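P450 epoxidase (Sorangium cellulosum, PDB 1Q5D) belongs to the cytochrome P450 family, whose mainly helical fold encloses a haem group in an internal pocket. Local coordinates at residues 89-95 / 242-247; 174-179 / 201-206. One frame throughout, in Å; residues are numbered along the deposited sequence.

Interaction 1 (89-95 / 242-247); sequences DMKKYGL and KELVAL. With HEM (protoporphyrin IX containing Fe), chain B.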
# COMPACT_ATOMS: atom_id res chain seq x y z
N ASP A 89 -5.27 18.99 7.33
CA ASP A 89 -6.59 18.67 6.80
C ASP A 89 -6.71 17.19 6.41
O ASP A 89 -7.71 16.55 6.73
CB ASP A 89 -6.89 19.54 5.57
CG ASP A 89 -7.51 20.87 5.95
OD1 ASP A 89 -7.79 21.67 5.04
OD2 ASP A 89 -7.75 21.18 7.14
N MET A 90 -5.71 16.66 5.73
CA MET A 90 -5.75 15.26 5.31
C MET A 90 -5.77 14.30 6.49
O MET A 90 -6.39 13.24 6.43
CB MET A 90 -4.57 14.91 4.42
CG MET A 90 -4.74 13.55 3.79
SD MET A 90 -3.35 12.97 2.84
CE MET A 90 -3.49 14.01 1.40
N LYS A 91 -5.10 14.69 7.57
CA LYS A 91 -5.05 13.85 8.76
C LYS A 91 -6.39 13.84 9.48
O LYS A 91 -6.81 12.82 10.04
CB LYS A 91 -3.97 14.37 9.71
CG LYS A 91 -2.53 14.16 9.21
CD LYS A 91 -1.53 14.70 10.24
CE LYS A 91 -0.09 14.45 9.82
NZ LYS A 91 0.89 15.17 10.72
N LYS A 92 -7.09 14.97 9.47
CA LYS A 92 -8.31 15.03 10.26
C LYS A 92 -9.58 14.69 9.47
O LYS A 92 -10.49 14.06 10.00
CB LYS A 92 -8.46 16.37 10.98
CG LYS A 92 -8.41 17.58 10.12
CD LYS A 92 -8.30 18.84 11.00
CE LYS A 92 -7.11 18.74 11.96
NZ LYS A 92 -7.11 19.84 12.96
N TYR A 93 -9.61 15.11 8.21
CA TYR A 93 -10.75 14.83 7.33
C TYR A 93 -10.51 13.63 6.41
O TYR A 93 -11.38 13.25 5.64
CB TYR A 93 -11.12 16.10 6.55
CG TYR A 93 -11.38 17.26 7.49
CD1 TYR A 93 -10.46 18.31 7.61
CD2 TYR A 93 -12.51 17.28 8.29
CE1 TYR A 93 -10.69 19.35 8.50
CE2 TYR A 93 -12.75 18.32 9.18
CZ TYR A 93 -11.83 19.35 9.29
OH TYR A 93 -12.07 20.38 10.17
N GLY A 94 -9.32 13.04 6.47
CA GLY A 94 -9.03 11.86 5.68
C GLY A 94 -9.62 10.61 6.32
O GLY A 94 -10.16 10.66 7.42
N LEU A 95 -9.48 9.48 5.63
CA LEU A 95 -10.11 8.24 6.06
C LEU A 95 -9.55 7.70 7.38
O LEU A 95 -10.26 7.01 8.10
CB LEU A 95 -10.01 7.19 4.96
CG LEU A 95 -10.89 7.47 3.74
CD1 LEU A 95 -10.63 6.47 2.65
CD2 LEU A 95 -12.38 7.41 4.14
N LYS A 242 -13.32 19.40 2.34
CA LYS A 242 -12.07 18.92 2.93
C LYS A 242 -12.00 17.39 2.90
O LYS A 242 -10.93 16.81 2.72
CB LYS A 242 -11.90 19.43 4.35
CG LYS A 242 -11.47 20.90 4.44
CD LYS A 242 -11.73 21.42 5.85
CE LYS A 242 -11.26 22.85 6.03
NZ LYS A 242 -11.06 23.13 7.48
N GLU A 243 -13.14 16.74 3.09
CA GLU A 243 -13.21 15.28 3.03
C GLU A 243 -12.88 14.84 1.61
O GLU A 243 -12.15 13.88 1.39
CB GLU A 243 -14.62 14.78 3.42
CG GLU A 243 -14.89 14.71 4.91
CD GLU A 243 -16.37 14.52 5.22
OE1 GLU A 243 -16.73 14.32 6.41
OE2 GLU A 243 -17.19 14.55 4.28
N LEU A 244 -13.44 15.56 0.64
CA LEU A 244 -13.24 15.21 -0.76
C LEU A 244 -11.76 15.36 -1.15
O LEU A 244 -11.18 14.48 -1.78
CB LEU A 244 -14.13 16.09 -1.65
CG LEU A 244 -13.98 15.82 -3.14
CD1 LEU A 244 -15.24 16.22 -3.93
CD2 LEU A 244 -12.74 16.54 -3.67
N VAL A 245 -11.15 16.47 -0.75
CA VAL A 245 -9.75 16.69 -1.09
C VAL A 245 -8.88 15.65 -0.38
O VAL A 245 -7.96 15.09 -0.96
CB VAL A 245 -9.28 18.12 -0.73
CG1 VAL A 245 -7.78 18.29 -1.02
CG2 VAL A 245 -10.07 19.13 -1.55
N ALA A 246 -9.22 15.37 0.88
CA ALA A 246 -8.45 14.39 1.65
C ALA A 246 -8.59 13.00 1.03
O ALA A 246 -7.65 12.22 1.07
CB ALA A 246 -8.89 14.37 3.07
N LEU A 247 -9.75 12.71 0.47
CA LEU A 247 -10.02 11.40 -0.14
C LEU A 247 -9.19 11.15 -1.39
O LEU A 247 -8.57 10.08 -1.55
CB LEU A 247 -11.51 11.25 -0.47
CG LEU A 247 -11.89 9.97 -1.19
CD1 LEU A 247 -11.64 8.76 -0.28
CD2 LEU A 247 -13.36 9.98 -1.65
CHA HEM B . -6.23 1.02 3.10
CHB HEM B . -2.99 -2.24 1.64
CHC HEM B . -3.39 -0.59 -2.91
CHD HEM B . -6.16 3.01 -1.34
C1A HEM B . -5.39 -0.06 3.08
C2A HEM B . -5.12 -0.95 4.19
C3A HEM B . -4.21 -1.84 3.79
C4A HEM B . -3.88 -1.55 2.42
CMA HEM B . -3.62 -2.99 4.66
CAA HEM B . -5.79 -0.86 5.58
CBA HEM B . -4.87 -0.13 6.57
CGA HEM B . -5.51 -0.15 7.95
O1A HEM B . -4.98 0.52 8.89
O2A HEM B . -6.58 -0.81 8.11
C1B HEM B . -2.84 -2.05 0.30
C2B HEM B . -1.99 -2.86 -0.53
C3B HEM B . -2.08 -2.41 -1.77
C4B HEM B . -3.00 -1.29 -1.79
CMB HEM B . -1.08 -4.03 -0.07
CAB HEM B . -1.30 -3.05 -2.93
CBB HEM B . -1.06 -2.40 -4.06
C1C HEM B . -4.21 0.50 -2.91
C2C HEM B . -4.64 1.26 -4.06
C3C HEM B . -5.41 2.25 -3.61
C4C HEM B . -5.49 2.15 -2.17
CMC HEM B . -4.25 0.91 -5.52
CAC HEM B . -6.14 3.38 -4.37
CBC HEM B . -6.29 3.32 -5.69
C1D HEM B . -6.37 2.84 0.00
C2D HEM B . -7.06 3.79 0.82
C3D HEM B . -7.09 3.18 2.20
C4D HEM B . -6.40 1.93 2.08
CMD HEM B . -7.65 5.14 0.38
CAD HEM B . -7.74 3.77 3.47
CBD HEM B . -9.04 2.97 3.66
CGD HEM B . -9.76 3.43 4.90
O1D HEM B . -9.08 3.82 5.88
O2D HEM B . -11.03 3.42 4.92
NA HEM B . -4.62 -0.45 2.01
NB HEM B . -3.47 -1.08 -0.49
NC HEM B . -4.73 1.08 -1.78
ND HEM B . -5.99 1.75 0.77
FE HEM B . -4.81 0.21 0.09
O HOH W 1 -9.59 22.11 9.91
O HOH W 2 -11.81 11.76 3.31
O HOH W 3 -9.19 10.25 2.82
O HOH W 4 -3.05 1.45 0.59
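Ala246 and Gly94 meet closely: the methyl CB of Ala246 lies 3.6 Å from Gly94 CA, where the B'-region segment 89-95 of the cytochrome P450 fold crosses the start of helix 241-255. The short helical segments cross at 108°, and small residues at the crossing let the backbones come near. Met90 CA and the Tyr93 backbone pack round the same methyl. Toward the haem, Leu95 and Leu247 touch through their CD1 atoms (3.9 Å), while Leu95 CB lies 3.6 Å from propionate oxygen O1D. Leu95 also packs on His103 and Arg107, two residues that hydrogen-bond the haem, and it belongs with Met90 to the pocket of the bound EPB.

Away from the haem the contact becomes polar. Lys242 starts with CG beside its backbone N (chi1 -76°) and then runs extended past the Tyr93 ring, its CD 3.5 Å from Tyr93 CE1 and oblique to the ring. Toward Asp89 its ammonium makes a long salt bridge, Lys242 NZ to Asp89 OD2 at 3.9 Å; a water is its closer partner. Glu243 turns its carboxylate elsewhere, to a salt bridge with Arg105 and a hydrogen bond from Ser240 N. No direct hydrogen bond joins the two segments; water does that work. One water donates to both Tyr93 O and Glu243 O; another accepts from Leu95 N and donates weakly to Ala246 O. At the outer end a third lies in plane at the edge of the Tyr93 ring, 3.0 Å from Tyr93 OH, accepts a hydrogen bond from Lys242 NZ (3.0 Å), and donates weakly to Asp89 OD2.

Interaction 2 (174-179 / 201-206); sequences RFGSAT and SVTEGL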
# COMPACT_ATOMS: atom_id res chain seq x y z
N ARG A 174 5.13 11.78 -7.35
CA ARG A 174 6.04 12.38 -6.38
C ARG A 174 5.25 12.84 -5.18
O ARG A 174 5.67 12.64 -4.03
CB ARG A 174 6.85 13.53 -7.00
CG ARG A 174 7.95 13.07 -7.95
CD ARG A 174 8.81 14.20 -8.55
NE ARG A 174 8.94 15.34 -7.65
CZ ARG A 174 8.44 16.55 -7.90
NH1 ARG A 174 7.79 16.80 -9.03
NH2 ARG A 174 8.60 17.52 -7.01
N PHE A 175 4.09 13.44 -5.44
CA PHE A 175 3.18 13.83 -4.38
C PHE A 175 2.75 12.60 -3.56
O PHE A 175 2.77 12.62 -2.33
CB PHE A 175 1.94 14.49 -4.98
CG PHE A 175 0.80 14.60 -4.02
CD1 PHE A 175 0.83 15.53 -2.99
CD2 PHE A 175 -0.29 13.75 -4.14
CE1 PHE A 175 -0.21 15.62 -2.10
CE2 PHE A 175 -1.35 13.83 -3.24
CZ PHE A 175 -1.32 14.77 -2.23
N GLY A 176 2.34 11.55 -4.26
CA GLY A 176 1.86 10.35 -3.59
C GLY A 176 2.92 9.75 -2.68
O GLY A 176 2.66 9.49 -1.52
N SER A 177 4.11 9.56 -3.22
CA SER A 177 5.20 8.95 -2.48
C SER A 177 5.68 9.84 -1.31
O SER A 177 5.94 9.34 -0.20
CB SER A 177 6.33 8.58 -3.44
OG SER A 177 7.42 8.03 -2.75
N ALA A 178 5.74 11.15 -1.55
CA ALA A 178 6.11 12.13 -0.52
C ALA A 178 5.08 12.20 0.60
O ALA A 178 5.42 12.26 1.77
CB ALA A 178 6.30 13.53 -1.14
N THR A 179 3.81 12.23 0.23
CA THR A 179 2.73 12.27 1.20
C THR A 179 2.76 11.05 2.11
O THR A 179 2.61 11.17 3.32
CB THR A 179 1.38 12.34 0.48
OG1 THR A 179 1.22 13.65 -0.09
CG2 THR A 179 0.25 12.23 1.48
N SER A 201 7.09 18.63 -2.37
CA SER A 201 6.30 17.68 -3.16
C SER A 201 4.84 17.63 -2.71
O SER A 201 3.93 17.55 -3.54
CB SER A 201 6.90 16.28 -3.07
OG SER A 201 8.23 16.28 -3.54
N VAL A 202 4.61 17.71 -1.40
CA VAL A 202 3.25 17.72 -0.87
C VAL A 202 2.49 18.98 -1.25
O VAL A 202 1.34 18.91 -1.71
CB VAL A 202 3.22 17.56 0.66
CG1 VAL A 202 1.81 17.86 1.20
CG2 VAL A 202 3.70 16.15 1.06
N THR A 203 3.14 20.13 -1.09
CA THR A 203 2.56 21.41 -1.49
C THR A 203 2.23 21.47 -2.97
O THR A 203 1.13 21.87 -3.35
CB THR A 203 3.55 22.55 -1.16
OG1 THR A 203 3.80 22.55 0.25
CG2 THR A 203 2.92 23.90 -1.43
N GLU A 204 3.20 21.10 -3.80
CA GLU A 204 3.03 21.10 -5.24
C GLU A 204 1.85 20.20 -5.63
O GLU A 204 0.99 20.59 -6.44
CB GLU A 204 4.31 20.61 -5.91
CG GLU A 204 4.17 20.39 -7.42
CD GLU A 204 5.48 20.06 -8.09
OE1 GLU A 204 5.98 18.92 -7.89
OE2 GLU A 204 6.01 20.93 -8.81
N GLY A 205 1.81 19.01 -5.03
CA GLY A 205 0.75 18.05 -5.33
C GLY A 205 -0.65 18.52 -4.95
O GLY A 205 -1.61 18.32 -5.71
N LEU A 206 -0.77 19.12 -3.77
CA LEU A 206 -2.05 19.61 -3.31
C LEU A 206 -2.55 20.74 -4.21
O LEU A 206 -3.74 20.80 -4.50
CB LEU A 206 -1.98 20.07 -1.85
CG LEU A 206 -1.87 18.98 -0.78
CD1 LEU A 206 -1.52 19.59 0.57
CD2 LEU A 206 -3.17 18.17 -0.68
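Phe175 and Gly205 form the apolar centre of this contact between the F and G helices of the P450 fold. With no side chain at Gly205, the phenyl ring can lie directly against the backbone: ring atom CD1 of Phe175 is 3.4 Å from Gly205 CA, and Gly205 C sits over one face. The ring reaches across because CG stands anti to the backbone N (chi1 165°). The Phe175 and Leu206 side chains cross at about a right angle, Phe175 CE1 to Leu206 CG at 4.0 Å; Ser201 O lies in plane at the ring edge. Over the opposite face sits Thr179 OG1, offset toward the rim. That hydroxyl donates to Phe175 O at 2.9 Å from 39° above the carbonyl plane, while Thr179 N reaches the same oxygen from the other face, so two bonds grip one carbonyl.

Next to the ring, Ala178 CB and Ser201 CB are pressed tightly together, 3.4 Å apart. Val202 CG2 lies 3.7 Å from Thr179 OG1. Ile252 of helix 241-255 also touches the Phe175 side chain.

At the exposed edge the bent side chain of Arg174 brings its guanidinium to Glu204. Both nitrogens lie close to the same oxygen, Arg174 NH1 to Glu204 OE1 at 3.0 Å and Arg174 NH2 to Glu204 OE1 at 3.1 Å, but each hydrogen bond is strongly bent and therefore weak. The guanidinium and carboxylate planes stand 80° apart, so the pair lacks the coplanar two-oxygen match. The chemistry of this helix pair is thus divided: close van der Waals fit on the buried side, and a salt bridge of poor hydrogen-bond geometry on the more exposed one.

How the interactions relate
Both interactions are largely buried helix crossings with a charged pair at one margin, and both involve helix 241-255: it supplies a segment of interaction 1, and side chains of interaction 2, Phe175 and Thr179, pack on it further along. They also touch directly, Met90 SD lying 3.9 Å from Thr179 CG2, and interaction 2 is nested within the chain loop that interaction 1 closes. Their chemistry differs with place. Interaction 1, beside a haem propionate, supplements an alanine-centred apolar core with bridging waters and a long salt bridge; interaction 2, between the F and G helices, combines an aromatic ring on bare backbone with a direct salt bridge.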